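Local coordinates for DUF3013 family protein (Enterococcus faecalis, PDB 3NAT), which is of unknown function, a member of the DUF3013 family whose alpha-beta half sandwich sets helices against one face of a mixed beta sheet, at residues 39-44 with 70-75; 92-97 with 156-161; 100-105 with 145-150; 112-117 with 136-141. All coordinates share one frame; numbering follows the deposited sequence.

Contact 1. Residues 39-44 with 70-75; sequences VIVRLY and DGLLFY
Val39 and Leu72 form an antiparallel hydrogen-bonded pair joining strands 36-46 and 65-75, the middle two of the mixed four-stranded sheet in this alpha-beta half sandwich. Both backbone groups of each are used: Val39 N reaches Leu72 O at 2.8 Å and almost straight, 174° at the hydrogen, while Leu72 N returns to Val39 O at 3.0 Å. Val41 and Asp70 repeat the exchange, although the bond from Val41 N to Asp70 O is bent to 133°. Between these pairs lies the non-hydrogen-bonded pair Ile40 and Gly71, whose backbones are hydrogen-bonded on their outer sides, Ile40 with Gly27 of strand 25-31 and Gly71 with Leu88, just before strand 90-92. The side chains of Val39, Val41 and Leu72 share the face covered by helix 101-125, where Phe107 lies on Val39 and Leu72. Val39 CG2, turned beside its own backbone N, approaches the Phe74 ring at its edge, 4.2 Å from Phe74 CE2. Asp70 OD1 accepts the N-H of the next residue, Gly71 N, at 2.7 Å, on the anti side of the carboxylate.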
loop_
_atom_site.group_PDB
_atom_site.type_symbol
_atom_site.label_atom_id
_atom_site.label_comp_id
_atom_site.label_asym_id
_atom_site.label_seq_id
_atom_site.Cartn_x
_atom_site.Cartn_y
_atom_site.Cartn_z
ATOM N N VAL A 39 -1.771 12.857 6.261
ATOM C CA VAL A 39 -2.247 14.226 6.172
ATOM C C VAL A 39 -3.734 14.253 6.450
ATOM O O VAL A 39 -4.517 13.738 5.664
ATOM C CB VAL A 39 -2.020 14.799 4.776
ATOM C CG1 VAL A 39 -2.581 16.206 4.682
ATOM C CG2 VAL A 39 -0.542 14.777 4.440
ATOM N N ILE A 40 -4.120 14.853 7.571
ATOM C CA ILE A 40 -5.527 14.962 7.922
ATOM C C ILE A 40 -6.116 16.244 7.387
ATOM O O ILE A 40 -5.449 17.268 7.293
ATOM C CB ILE A 40 -5.762 14.961 9.426
ATOM C CG1 ILE A 40 -4.670 14.170 10.155
ATOM C CG2 ILE A 40 -7.180 14.472 9.730
ATOM C CD1 ILE A 40 -4.573 12.747 9.753
ATOM N N VAL A 41 -7.399 16.188 7.090
ATOM C CA VAL A 41 -8.041 17.224 6.322
ATOM C C VAL A 41 -9.486 17.366 6.799
ATOM O O VAL A 41 -10.191 16.366 6.949
ATOM C CB VAL A 41 -7.973 16.832 4.839
ATOM C CG1 VAL A 41 -9.285 17.072 4.144
ATOM C CG2 VAL A 41 -6.839 17.561 4.153
ATOM N N ARG A 42 -9.917 18.596 7.066
ATOM C CA ARG A 42 -11.288 18.827 7.515
ATOM C C ARG A 42 -11.963 19.959 6.768
ATOM O O ARG A 42 -11.447 21.068 6.724
ATOM C CB ARG A 42 -11.333 19.144 9.010
ATOM C CG ARG A 42 -11.031 17.979 9.914
ATOM C CD ARG A 42 -9.910 18.335 10.858
ATOM N NE ARG A 42 -10.135 17.800 12.193
ATOM C CZ ARG A 42 -9.558 18.285 13.287
ATOM N NH1 ARG A 42 -9.813 17.744 14.472
ATOM N NH2 ARG A 42 -8.728 19.318 13.195
ATOM N N LEU A 43 -13.126 19.677 6.196
ATOM C CA LEU A 43 -13.987 20.722 5.657
ATOM C C LEU A 43 -15.166 20.991 6.592
ATOM O O LEU A 43 -15.697 20.078 7.220
ATOM C CB LEU A 43 -14.504 20.341 4.269
ATOM C CG LEU A 43 -13.438 20.107 3.197
ATOM C CD1 LEU A 43 -14.064 19.845 1.832
ATOM C CD2 LEU A 43 -12.492 21.292 3.128
ATOM N N TYR A 44 -15.567 22.252 6.686
ATOM C CA TYR A 44 -16.751 22.616 7.450
ATOM C C TYR A 44 -17.771 23.308 6.555
ATOM O O TYR A 44 -17.420 23.902 5.539
ATOM C CB TYR A 44 -16.380 23.518 8.625
ATOM C CG TYR A 44 -15.384 22.899 9.580
ATOM C CD1 TYR A 44 -15.787 21.981 10.541
ATOM C CD2 TYR A 44 -14.043 23.237 9.526
ATOM C CE1 TYR A 44 -14.872 21.415 11.420
ATOM C CE2 TYR A 44 -13.125 22.681 10.399
ATOM C CZ TYR A 44 -13.543 21.770 11.344
ATOM O OH TYR A 44 -12.623 21.216 12.209
ATOM N N ASP A 70 -11.073 13.688 6.456
ATOM C CA ASP A 70 -10.473 12.607 5.686
ATOM C C ASP A 70 -8.956 12.602 5.870
ATOM O O ASP A 70 -8.401 13.477 6.532
ATOM C CB ASP A 70 -10.841 12.719 4.205
ATOM C CG ASP A 70 -10.947 11.366 3.526
ATOM O OD1 ASP A 70 -10.280 10.409 3.978
ATOM O OD2 ASP A 70 -11.706 11.260 2.538
ATOM N N GLY A 71 -8.295 11.609 5.287
ATOM C CA GLY A 71 -6.859 11.470 5.427
ATOM C C GLY A 71 -6.176 10.875 4.208
ATOM O O GLY A 71 -6.741 10.016 3.509
ATOM N N LEU A 72 -4.952 11.345 3.968
ATOM C CA LEU A 72 -4.112 10.886 2.869
ATOM C C LEU A 72 -2.811 10.326 3.438
ATOM O O LEU A 72 -2.127 11.000 4.200
ATOM C CB LEU A 72 -3.824 12.047 1.922
ATOM C CG LEU A 72 -5.045 12.716 1.284
ATOM C CD1 LEU A 72 -5.689 13.699 2.238
ATOM C CD2 LEU A 72 -4.658 13.420 -0.001
ATOM N N LEU A 73 -2.460 9.098 3.069
ATOM C CA LEU A 73 -1.366 8.404 3.753
ATOM C C LEU A 73 -0.099 8.157 2.933
ATOM O O LEU A 73 -0.154 7.752 1.778
ATOM C CB LEU A 73 -1.865 7.072 4.303
ATOM C CG LEU A 73 -0.937 6.369 5.287
ATOM C CD1 LEU A 73 -0.944 7.108 6.616
ATOM C CD2 LEU A 73 -1.386 4.935 5.472
ATOM N N PHE A 74 1.048 8.386 3.560
ATOM C CA PHE A 74 2.327 8.029 2.972
ATOM C C PHE A 74 2.872 6.828 3.715
ATOM O O PHE A 74 2.937 6.842 4.945
ATOM C CB PHE A 74 3.297 9.182 3.121
ATOM C CG PHE A 74 2.975 10.353 2.256
ATOM C CD1 PHE A 74 3.407 10.396 0.943
ATOM C CD2 PHE A 74 2.258 11.421 2.754
ATOM C CE1 PHE A 74 3.122 11.481 0.134
ATOM C CE2 PHE A 74 1.971 12.510 1.954
ATOM C CZ PHE A 74 2.402 12.540 0.640
ATOM N N TYR A 75 3.272 5.792 2.986
ATOM C CA TYR A 75 3.683 4.562 3.643
ATOM C C TYR A 75 4.856 3.898 2.965
ATOM O O TYR A 75 5.062 4.049 1.759
ATOM C CB TYR A 75 2.525 3.574 3.690
ATOM C CG TYR A 75 2.163 3.011 2.334
ATOM C CD1 TYR A 75 2.480 1.702 1.989
ATOM C CD2 TYR A 75 1.525 3.792 1.390
ATOM C CE1 TYR A 75 2.151 1.182 0.743
ATOM C CE2 TYR A 75 1.201 3.286 0.143
ATOM C CZ TYR A 75 1.502 1.977 -0.172
ATOM O OH TYR A 75 1.169 1.485 -1.419
#

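Contact 2. Residues 92-97 with 156-161; sequences PYEGKK and EQWIAY
Lys97 and Trp158 make a cation-pi contact where the loop after strand 90-92 meets the short strand 158-159. From CB, which leads off away from the opposite segment, the lysine puts CG beside its own backbone N, runs extended through CD, and then folds at its last two torsions, chi3 82° and chi4 -54°. CE is thereby turned back and NZ comes to rest over one face of the indole, 3.2 Å from the centroid of the six-membered ring of Trp158. Glu94 OE2 comes to the edge of the same ring, near its plane, 3.5 Å from Trp158 CH2, so that a positive and a negative group address the indole from different directions. The backbones are tied by Tyr161 N, which donates to Lys96 O at 3.1 Å. Beyond this bond the rings of Tyr93 and Tyr161 lie nearly parallel, 10° between planes, but slid so far apart that they barely overlap. Their hydroxyls bond outside the pair, Tyr93 OH with His35 O and Tyr161 OH with Trp30 NE1. Behind the contact, Met9 of helix 9-20 touches Tyr93 and Ile159, while strand 99-100 pairs with 158-159 and Lys101 of helix 101-125 packs on Ile159.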
loop_
_atom_site.group_PDB
_atom_site.type_symbol
_atom_site.label_atom_id
_atom_site.label_comp_id
_atom_site.label_asym_id
_atom_site.label_seq_id
_atom_site.Cartn_x
_atom_site.Cartn_y
_atom_site.Cartn_z
ATOM N N PRO A 92 2.834 5.448 -1.668
ATOM C CA PRO A 92 4.031 4.724 -1.238
ATOM C C PRO A 92 5.268 5.573 -1.447
ATOM O O PRO A 92 5.339 6.326 -2.419
ATOM C CB PRO A 92 4.065 3.521 -2.182
ATOM C CG PRO A 92 3.392 4.008 -3.437
ATOM C CD PRO A 92 2.366 5.028 -3.004
ATOM N N TYR A 93 6.226 5.454 -0.536
ATOM C CA TYR A 93 7.514 6.097 -0.699
ATOM C C TYR A 93 8.588 5.032 -0.541
ATOM O O TYR A 93 8.300 3.935 -0.051
ATOM C CB TYR A 93 7.689 7.223 0.314
ATOM C CG TYR A 93 7.755 6.765 1.752
ATOM C CD1 TYR A 93 6.612 6.713 2.542
ATOM C CD2 TYR A 93 8.970 6.393 2.326
ATOM C CE1 TYR A 93 6.676 6.295 3.863
ATOM C CE2 TYR A 93 9.043 5.977 3.648
ATOM C CZ TYR A 93 7.895 5.929 4.408
ATOM O OH TYR A 93 7.964 5.510 5.717
ATOM N N GLU A 94 9.815 5.349 -0.953
ATOM C CA GLU A 94 10.875 4.342 -1.073
ATOM C C GLU A 94 11.757 4.211 0.144
ATOM O O GLU A 94 12.945 4.525 0.080
ATOM C CB GLU A 94 11.781 4.645 -2.263
ATOM C CG GLU A 94 11.057 4.797 -3.568
ATOM C CD GLU A 94 12.001 4.771 -4.737
ATOM O OE1 GLU A 94 13.158 4.334 -4.546
ATOM O OE2 GLU A 94 11.588 5.185 -5.840
ATOM N N GLY A 95 11.202 3.714 1.239
ATOM C CA GLY A 95 11.976 3.617 2.455
ATOM C C GLY A 95 12.711 4.925 2.657
ATOM O O GLY A 95 12.109 5.993 2.556
ATOM N N LYS A 96 14.015 4.858 2.901
ATOM C CA LYS A 96 14.745 6.067 3.263
ATOM C C LYS A 96 14.863 7.088 2.127
ATOM O O LYS A 96 14.783 8.287 2.383
ATOM C CB LYS A 96 16.110 5.741 3.879
ATOM C CG LYS A 96 16.488 6.673 5.027
ATOM C CD LYS A 96 17.244 5.935 6.129
ATOM C CE LYS A 96 17.302 6.754 7.419
ATOM N NZ LYS A 96 17.922 6.000 8.550
ATOM N N LYS A 97 15.032 6.620 0.887
ATOM C CA LYS A 97 15.118 7.508 -0.282
ATOM C C LYS A 97 14.045 8.593 -0.277
ATOM O O LYS A 97 14.289 9.722 -0.715
ATOM C CB LYS A 97 14.981 6.727 -1.586
ATOM C CG LYS A 97 16.139 5.835 -1.939
ATOM C CD LYS A 97 16.035 5.378 -3.395
ATOM C CE LYS A 97 16.563 6.434 -4.370
ATOM N NZ LYS A 97 15.925 7.763 -4.177
ATOM N N GLU A 156 15.128 17.178 -10.916
ATOM C CA GLU A 156 14.821 16.120 -9.965
ATOM C C GLU A 156 15.608 16.293 -8.680
ATOM O O GLU A 156 16.794 16.607 -8.703
ATOM C CB GLU A 156 15.100 14.744 -10.568
ATOM C CG GLU A 156 14.794 13.587 -9.632
ATOM C CD GLU A 156 15.102 12.248 -10.262
ATOM O OE1 GLU A 156 15.564 12.231 -11.422
ATOM O OE2 GLU A 156 14.881 11.213 -9.603
ATOM N N GLN A 157 14.931 16.095 -7.559
ATOM C CA GLN A 157 15.551 16.186 -6.256
ATOM C C GLN A 157 14.723 15.322 -5.334
ATOM O O GLN A 157 13.496 15.354 -5.380
ATOM C CB GLN A 157 15.555 17.629 -5.761
ATOM C CG GLN A 157 16.026 17.771 -4.316
ATOM C CD GLN A 157 15.883 19.187 -3.780
ATOM O OE1 GLN A 157 16.036 19.426 -2.577
ATOM N NE2 GLN A 157 15.582 20.132 -4.670
ATOM N N TRP A 158 15.389 14.531 -4.506
ATOM C CA TRP A 158 14.687 13.612 -3.622
ATOM C C TRP A 158 14.620 14.169 -2.232
ATOM O O TRP A 158 15.513 14.881 -1.789
ATOM C CB TRP A 158 15.383 12.261 -3.595
ATOM C CG TRP A 158 15.230 11.531 -4.870
ATOM C CD1 TRP A 158 15.902 11.760 -6.039
ATOM C CD2 TRP A 158 14.333 10.455 -5.124
ATOM N NE1 TRP A 158 15.475 10.883 -7.005
ATOM C CE2 TRP A 158 14.511 10.071 -6.467
ATOM C CE3 TRP A 158 13.401 9.773 -4.343
ATOM C CZ2 TRP A 158 13.791 9.036 -7.043
ATOM C CZ3 TRP A 158 12.687 8.748 -4.916
ATOM C CH2 TRP A 158 12.886 8.386 -6.254
ATOM N N ILE A 159 13.547 13.838 -1.541
ATOM C CA ILE A 159 13.329 14.332 -0.203
ATOM C C ILE A 159 13.095 13.140 0.687
ATOM O O ILE A 159 12.055 12.492 0.617
ATOM C CB ILE A 159 12.160 15.299 -0.170
ATOM C CG1 ILE A 159 12.613 16.633 -0.766
ATOM C CG2 ILE A 159 11.651 15.476 1.248
ATOM C CD1 ILE A 159 11.488 17.569 -1.042
ATOM N N ALA A 160 14.094 12.851 1.510
ATOM C CA ALA A 160 14.157 11.601 2.239
ATOM C C ALA A 160 13.156 11.523 3.369
ATOM O O ALA A 160 12.486 12.498 3.703
ATOM C CB ALA A 160 15.543 11.390 2.766
ATOM N N TYR A 161 13.071 10.340 3.955
ATOM C CA TYR A 161 12.205 10.100 5.089
ATOM C C TYR A 161 13.010 10.296 6.367
ATOM O O TYR A 161 14.163 9.871 6.454
ATOM C CB TYR A 161 11.659 8.685 5.003
ATOM C CG TYR A 161 10.757 8.267 6.133
ATOM C CD1 TYR A 161 11.268 7.624 7.252
ATOM C CD2 TYR A 161 9.391 8.479 6.071
ATOM C CE1 TYR A 161 10.447 7.224 8.284
ATOM C CE2 TYR A 161 8.562 8.081 7.101
ATOM C CZ TYR A 161 9.096 7.453 8.203
ATOM O OH TYR A 161 8.274 7.056 9.228
#

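Contact 3. Residues 100-105 with 145-150; sequences RKAVLD and AMIKKV
Two helices of the half sandwich, 101-125 and 140-151, pack here near the N-terminal end of the first, their local axes 8.2 Å apart and crossing at 127°. So close an approach goes with the small side chain of Ala102, which points toward the second helix and receives two of its residues. Ile147 has the most surface covered. Its two branches divide the work: CG1 lies 4.1 Å from Val103 CA, whereas CG2, anti to the backbone N, reaches Ala102 O at 4.0 Å and also meets Val103 CG2 at 4.2 Å. One turn further on, Val150 uses a single methyl group. With chi1 at 169°, CG1 stands anti to the backbone N and comes within 3.9 Å of Ala102 CA and equally near Asp105 CB, crossing the aspartate side chain at about a right angle. No hydrogen bond links residues 100-105 with 145-150, and the fit between them is aliphatic. Asp105 turns its polar end to other partners: OD1 is hydrogen-bonded to Tyr12 OH, and OD2 forms a long, weak salt bridge with Lys101 NZ of its own helix. On the neighbouring sides, Leu104 packs on Tyr12 and Leu13 of helix 9-20, Lys101 meets Ile159 of strand 158-159, and Arg100 and Ala102 both touch Ala151 at the end of helix 140-151.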
loop_
_atom_site.group_PDB
_atom_site.type_symbol
_atom_site.label_atom_id
_atom_site.label_comp_id
_atom_site.label_asym_id
_atom_site.label_seq_id
_atom_site.Cartn_x
_atom_site.Cartn_y
_atom_site.Cartn_z
ATOM N N ARG A 100 10.572 11.826 -4.702
ATOM C CA ARG A 100 11.026 12.950 -5.491
ATOM C C ARG A 100 10.263 14.181 -5.024
ATOM O O ARG A 100 9.089 14.105 -4.648
ATOM C CB ARG A 100 10.781 12.702 -6.976
ATOM C CG ARG A 100 11.817 11.810 -7.631
ATOM C CD ARG A 100 11.314 11.260 -8.954
ATOM N NE ARG A 100 10.850 12.321 -9.847
ATOM C CZ ARG A 100 9.620 12.403 -10.359
ATOM N NH1 ARG A 100 8.707 11.481 -10.076
ATOM N NH2 ARG A 100 9.305 13.411 -11.165
ATOM N N LYS A 101 10.939 15.317 -5.034
ATOM C CA LYS A 101 10.328 16.561 -4.620
ATOM C C LYS A 101 9.082 16.828 -5.458
ATOM O O LYS A 101 8.057 17.258 -4.937
ATOM C CB LYS A 101 11.337 17.689 -4.794
ATOM C CG LYS A 101 10.921 19.020 -4.213
ATOM C CD LYS A 101 12.010 20.040 -4.454
ATOM C CE LYS A 101 11.427 21.383 -4.822
ATOM N NZ LYS A 101 10.737 22.016 -3.670
ATOM N N ALA A 102 9.179 16.550 -6.757
ATOM C CA ALA A 102 8.101 16.835 -7.706
ATOM C C ALA A 102 6.801 16.174 -7.306
ATOM O O ALA A 102 5.720 16.703 -7.545
ATOM C CB ALA A 102 8.495 16.402 -9.101
ATOM N N VAL A 103 6.919 15.000 -6.708
ATOM C CA VAL A 103 5.765 14.268 -6.225
ATOM C C VAL A 103 5.192 14.921 -4.981
ATOM O O VAL A 103 3.981 15.085 -4.859
ATOM C CB VAL A 103 6.157 12.852 -5.847
ATOM C CG1 VAL A 103 4.987 12.135 -5.190
ATOM C CG2 VAL A 103 6.651 12.119 -7.072
ATOM N N LEU A 104 6.061 15.264 -4.040
ATOM C CA LEU A 104 5.613 15.961 -2.850
ATOM C C LEU A 104 4.894 17.223 -3.283
ATOM O O LEU A 104 3.872 17.595 -2.721
ATOM C CB LEU A 104 6.793 16.330 -1.959
ATOM C CG LEU A 104 7.202 15.383 -0.827
ATOM C CD1 LEU A 104 5.996 14.711 -0.230
ATOM C CD2 LEU A 104 8.182 14.345 -1.308
ATOM N N ASP A 105 5.436 17.882 -4.296
ATOM C CA ASP A 105 4.891 19.151 -4.752
ATOM C C ASP A 105 3.588 18.983 -5.507
ATOM O O ASP A 105 2.643 19.730 -5.279
ATOM C CB ASP A 105 5.907 19.873 -5.621
ATOM C CG ASP A 105 7.005 20.515 -4.805
ATOM O OD1 ASP A 105 6.791 20.679 -3.589
ATOM O OD2 ASP A 105 8.067 20.862 -5.376
ATOM N N ALA A 145 -0.693 14.280 -13.513
ATOM C CA ALA A 145 -0.533 15.428 -14.390
ATOM C C ALA A 145 0.046 16.585 -13.606
ATOM O O ALA A 145 0.822 17.360 -14.138
ATOM C CB ALA A 145 -1.857 15.824 -15.017
HETATM N N MSE A 146 -0.340 16.708 -12.341
HETATM C CA MSE A 146 0.200 17.765 -11.508
HETATM C C MSE A 146 1.693 17.563 -11.343
HETATM O O MSE A 146 2.485 18.478 -11.554
HETATM C CB MSE A 146 -0.462 17.788 -10.142
HETATM C CG MSE A 146 -0.236 19.115 -9.425
HETATM SE SE MSE A 146 -1.187 20.603 -10.268
HETATM C CE MSE A 146 -3.009 19.945 -10.083
ATOM N N ILE A 147 2.067 16.350 -10.963
ATOM C CA ILE A 147 3.465 15.978 -10.854
ATOM C C ILE A 147 4.243 16.277 -12.140
ATOM O O ILE A 147 5.318 16.869 -12.092
ATOM C CB ILE A 147 3.583 14.504 -10.517
ATOM C CG1 ILE A 147 2.887 14.231 -9.190
ATOM C CG2 ILE A 147 5.018 14.097 -10.431
ATOM C CD1 ILE A 147 2.817 12.766 -8.838
ATOM N N LYS A 148 3.699 15.873 -13.285
ATOM C CA LYS A 148 4.335 16.153 -14.571
ATOM C C LYS A 148 4.556 17.645 -14.738
ATOM O O LYS A 148 5.577 18.082 -15.258
ATOM C CB LYS A 148 3.475 15.664 -15.749
ATOM C CG LYS A 148 3.300 14.154 -15.879
ATOM C CD LYS A 148 3.395 13.723 -17.345
ATOM C CE LYS A 148 2.718 12.374 -17.617
ATOM N NZ LYS A 148 1.264 12.502 -17.980
ATOM N N LYS A 149 3.577 18.424 -14.308
ATOM C CA LYS A 149 3.596 19.858 -14.531
ATOM C C LYS A 149 4.693 20.530 -13.704
ATOM O O LYS A 149 5.290 21.520 -14.135
ATOM C CB LYS A 149 2.210 20.464 -14.259
ATOM C CG LYS A 149 1.265 20.374 -15.465
ATOM C CD LYS A 149 -0.028 21.151 -15.235
ATOM C CE LYS A 149 -0.956 20.412 -14.291
ATOM N NZ LYS A 149 -2.193 21.184 -13.998
ATOM N N VAL A 150 4.953 19.974 -12.526
ATOM C CA VAL A 150 6.043 20.419 -11.669
ATOM C C VAL A 150 7.384 19.852 -12.161
ATOM O O VAL A 150 8.400 20.540 -12.179
ATOM C CB VAL A 150 5.815 19.968 -10.204
ATOM C CG1 VAL A 150 7.073 20.189 -9.376
ATOM C CG2 VAL A 150 4.604 20.681 -9.584
#

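Contact 4. Residues 112-117 with 136-141; sequences KVVLDE and LHWEPA
Val114, Leu136 and Trp138 carry this helix-to-loop contact of the half sandwich, in which helix 101-125 packs on the extended segment leading into helix 140-151. Val114 has by far the most surface covered, and it points toward that segment with its methyl groups spread over successive residues. CG1, anti to the backbone N (chi1 162°), meets Leu136 CG at 4.1 Å. CG2 lies against the backbone of the loop, 3.5 Å from His137 O, and also reaches Trp138 CE3 at 4.0 Å, the valine and indole side chains crossing at about a right angle. Leu136 has a second apolar neighbour on the helix: its CD2 meets Leu115 CD2 at 4.2 Å, although Leu115 sets out from its backbone in the other direction. The loop lies alongside the helix, and both rest on the sheet: Leu136 on Phe68, Trp138 on Leu72. The indole also makes edge-to-face pairs with Tyr110 and Phe143, and Glu139 N is hydrogen-bonded to Tyr110 OH, tying the loop to an earlier turn of the helix. A citrate, probably from the crystallisation liquor, is bound about 5 Å from the Trp138 side chain. Between residues 112-117 and 136-141 no direct hydrogen bond forms; a water instead bridges their backbones, donating to Val114 O at 2.8 Å and accepting from His137 N at 3.3 Å.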
loop_
_atom_site.group_PDB
_atom_site.type_symbol
_atom_site.label_atom_id
_atom_site.label_comp_id
_atom_site.label_asym_id
_atom_site.label_seq_id
_atom_site.Cartn_x
_atom_site.Cartn_y
_atom_site.Cartn_z
ATOM N N LYS A 112 -4.768 20.782 -3.163
ATOM C CA LYS A 112 -5.487 22.042 -3.090
ATOM C C LYS A 112 -6.692 21.982 -4.017
ATOM O O LYS A 112 -7.796 22.316 -3.615
ATOM C CB LYS A 112 -4.591 23.229 -3.424
ATOM C CG LYS A 112 -5.350 24.539 -3.451
ATOM C CD LYS A 112 -4.452 25.741 -3.681
ATOM C CE LYS A 112 -5.277 26.928 -4.159
ATOM N NZ LYS A 112 -6.498 27.139 -3.323
ATOM N N VAL A 113 -6.471 21.543 -5.254
ATOM C CA VAL A 113 -7.552 21.343 -6.212
ATOM C C VAL A 113 -8.641 20.460 -5.597
ATOM O O VAL A 113 -9.827 20.792 -5.627
ATOM C CB VAL A 113 -7.025 20.657 -7.483
ATOM C CG1 VAL A 113 -8.147 20.015 -8.270
ATOM C CG2 VAL A 113 -6.279 21.629 -8.338
ATOM N N VAL A 114 -8.224 19.332 -5.037
ATOM C CA VAL A 114 -9.144 18.389 -4.425
ATOM C C VAL A 114 -10.003 19.039 -3.329
ATOM O O VAL A 114 -11.180 18.738 -3.192
ATOM C CB VAL A 114 -8.370 17.157 -3.895
ATOM C CG1 VAL A 114 -9.185 16.380 -2.888
ATOM C CG2 VAL A 114 -7.964 16.268 -5.042
ATOM N N LEU A 115 -9.424 19.947 -2.562
ATOM C CA LEU A 115 -10.156 20.571 -1.469
ATOM C C LEU A 115 -11.004 21.728 -1.963
ATOM O O LEU A 115 -12.035 22.042 -1.385
ATOM C CB LEU A 115 -9.197 21.042 -0.373
ATOM C CG LEU A 115 -8.493 19.896 0.359
ATOM C CD1 LEU A 115 -7.651 20.362 1.529
ATOM C CD2 LEU A 115 -9.521 18.918 0.847
ATOM N N ASP A 116 -10.558 22.377 -3.027
ATOM C CA ASP A 116 -11.348 23.434 -3.616
ATOM C C ASP A 116 -12.622 22.774 -4.095
ATOM O O ASP A 116 -13.716 23.081 -3.624
ATOM C CB ASP A 116 -10.626 24.056 -4.812
ATOM C CG ASP A 116 -9.544 25.039 -4.408
ATOM O OD1 ASP A 116 -9.445 25.385 -3.210
ATOM O OD2 ASP A 116 -8.793 25.467 -5.311
ATOM N N GLU A 117 -12.465 21.852 -5.036
ATOM C CA GLU A 117 -13.601 21.179 -5.631
ATOM C C GLU A 117 -14.414 20.536 -4.516
ATOM O O GLU A 117 -15.638 20.469 -4.580
ATOM C CB GLU A 117 -13.135 20.149 -6.664
ATOM C CG GLU A 117 -14.226 19.676 -7.613
ATOM C CD GLU A 117 -14.908 20.813 -8.368
ATOM O OE1 GLU A 117 -14.301 21.903 -8.500
ATOM O OE2 GLU A 117 -16.054 20.611 -8.837
ATOM N N LEU A 136 -14.813 13.139 -1.201
ATOM C CA LEU A 136 -13.690 13.772 -1.863
ATOM C C LEU A 136 -13.220 12.880 -3.000
ATOM O O LEU A 136 -13.253 11.653 -2.896
ATOM C CB LEU A 136 -12.566 13.971 -0.863
ATOM C CG LEU A 136 -12.306 15.391 -0.375
ATOM C CD1 LEU A 136 -13.567 16.220 -0.395
ATOM C CD2 LEU A 136 -11.679 15.360 1.013
ATOM N N HIS A 137 -12.783 13.491 -4.091
ATOM C CA HIS A 137 -12.381 12.716 -5.253
ATOM C C HIS A 137 -10.914 12.894 -5.586
ATOM O O HIS A 137 -10.462 13.994 -5.891
ATOM C CB HIS A 137 -13.262 13.060 -6.450
ATOM C CG HIS A 137 -14.721 12.880 -6.177
ATOM N ND1 HIS A 137 -15.309 11.637 -6.072
ATOM C CD2 HIS A 137 -15.705 13.786 -5.960
ATOM C CE1 HIS A 137 -16.595 11.785 -5.811
ATOM N NE2 HIS A 137 -16.860 13.078 -5.737
ATOM N N TRP A 138 -10.176 11.795 -5.517
ATOM C CA TRP A 138 -8.770 11.812 -5.852
ATOM C C TRP A 138 -8.558 11.045 -7.152
ATOM O O TRP A 138 -8.540 9.822 -7.159
ATOM C CB TRP A 138 -7.964 11.193 -4.715
ATOM C CG TRP A 138 -6.511 11.240 -4.945
ATOM C CD1 TRP A 138 -5.768 10.381 -5.702
ATOM C CD2 TRP A 138 -5.600 12.208 -4.428
ATOM N NE1 TRP A 138 -4.451 10.751 -5.682
ATOM C CE2 TRP A 138 -4.321 11.872 -4.902
ATOM C CE3 TRP A 138 -5.741 13.325 -3.601
ATOM C CZ2 TRP A 138 -3.190 12.618 -4.581
ATOM C CZ3 TRP A 138 -4.613 14.055 -3.280
ATOM C CH2 TRP A 138 -3.360 13.702 -3.769
ATOM N N GLU A 139 -8.427 11.778 -8.250
ATOM C CA GLU A 139 -8.179 11.194 -9.564
ATOM C C GLU A 139 -6.690 11.107 -9.836
ATOM O O GLU A 139 -6.047 12.103 -10.143
ATOM C CB GLU A 139 -8.817 12.048 -10.659
ATOM C CG GLU A 139 -10.315 12.123 -10.593
ATOM C CD GLU A 139 -10.973 10.861 -11.095
ATOM O OE1 GLU A 139 -10.308 10.103 -11.837
ATOM O OE2 GLU A 139 -12.154 10.632 -10.753
ATOM N N PRO A 140 -6.136 9.903 -9.740
ATOM C CA PRO A 140 -4.718 9.612 -9.986
ATOM C C PRO A 140 -4.203 10.305 -11.242
ATOM O O PRO A 140 -3.142 10.926 -11.213
ATOM C CB PRO A 140 -4.718 8.108 -10.210
ATOM C CG PRO A 140 -5.891 7.611 -9.415
ATOM C CD PRO A 140 -6.924 8.695 -9.455
ATOM N N ALA A 141 -4.954 10.204 -12.333
ATOM C CA ALA A 141 -4.574 10.853 -13.580
ATOM C C ALA A 141 -4.371 12.367 -13.432
ATOM O O ALA A 141 -3.534 12.951 -14.111
ATOM C CB ALA A 141 -5.584 10.562 -14.647
HETATM O O HOH W 1 -12.751 16.761 -4.483
#

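Contact 1 comes first along the chain and closes before the others open; contact 2 then spans the rest, enclosing contact 3, which in turn encloses contact 4. Contacts 3 and 4 share helices 101-125 and 140-151, with centres about 15 Å apart, and meet where Met146 touches Val113. Contact 4 sits about 12 Å from contact 1, centre to centre, and rests on the sheet through Asp70 against Leu136 and Val41 against Leu115. Contact 2, its centre about 20 Å from that of contact 1 and about 13 Å from that of contact 3, joins the end of the sheet, through Tyr75 and Tyr93, to the start of helix 101-125, through Gln157 and Lys101.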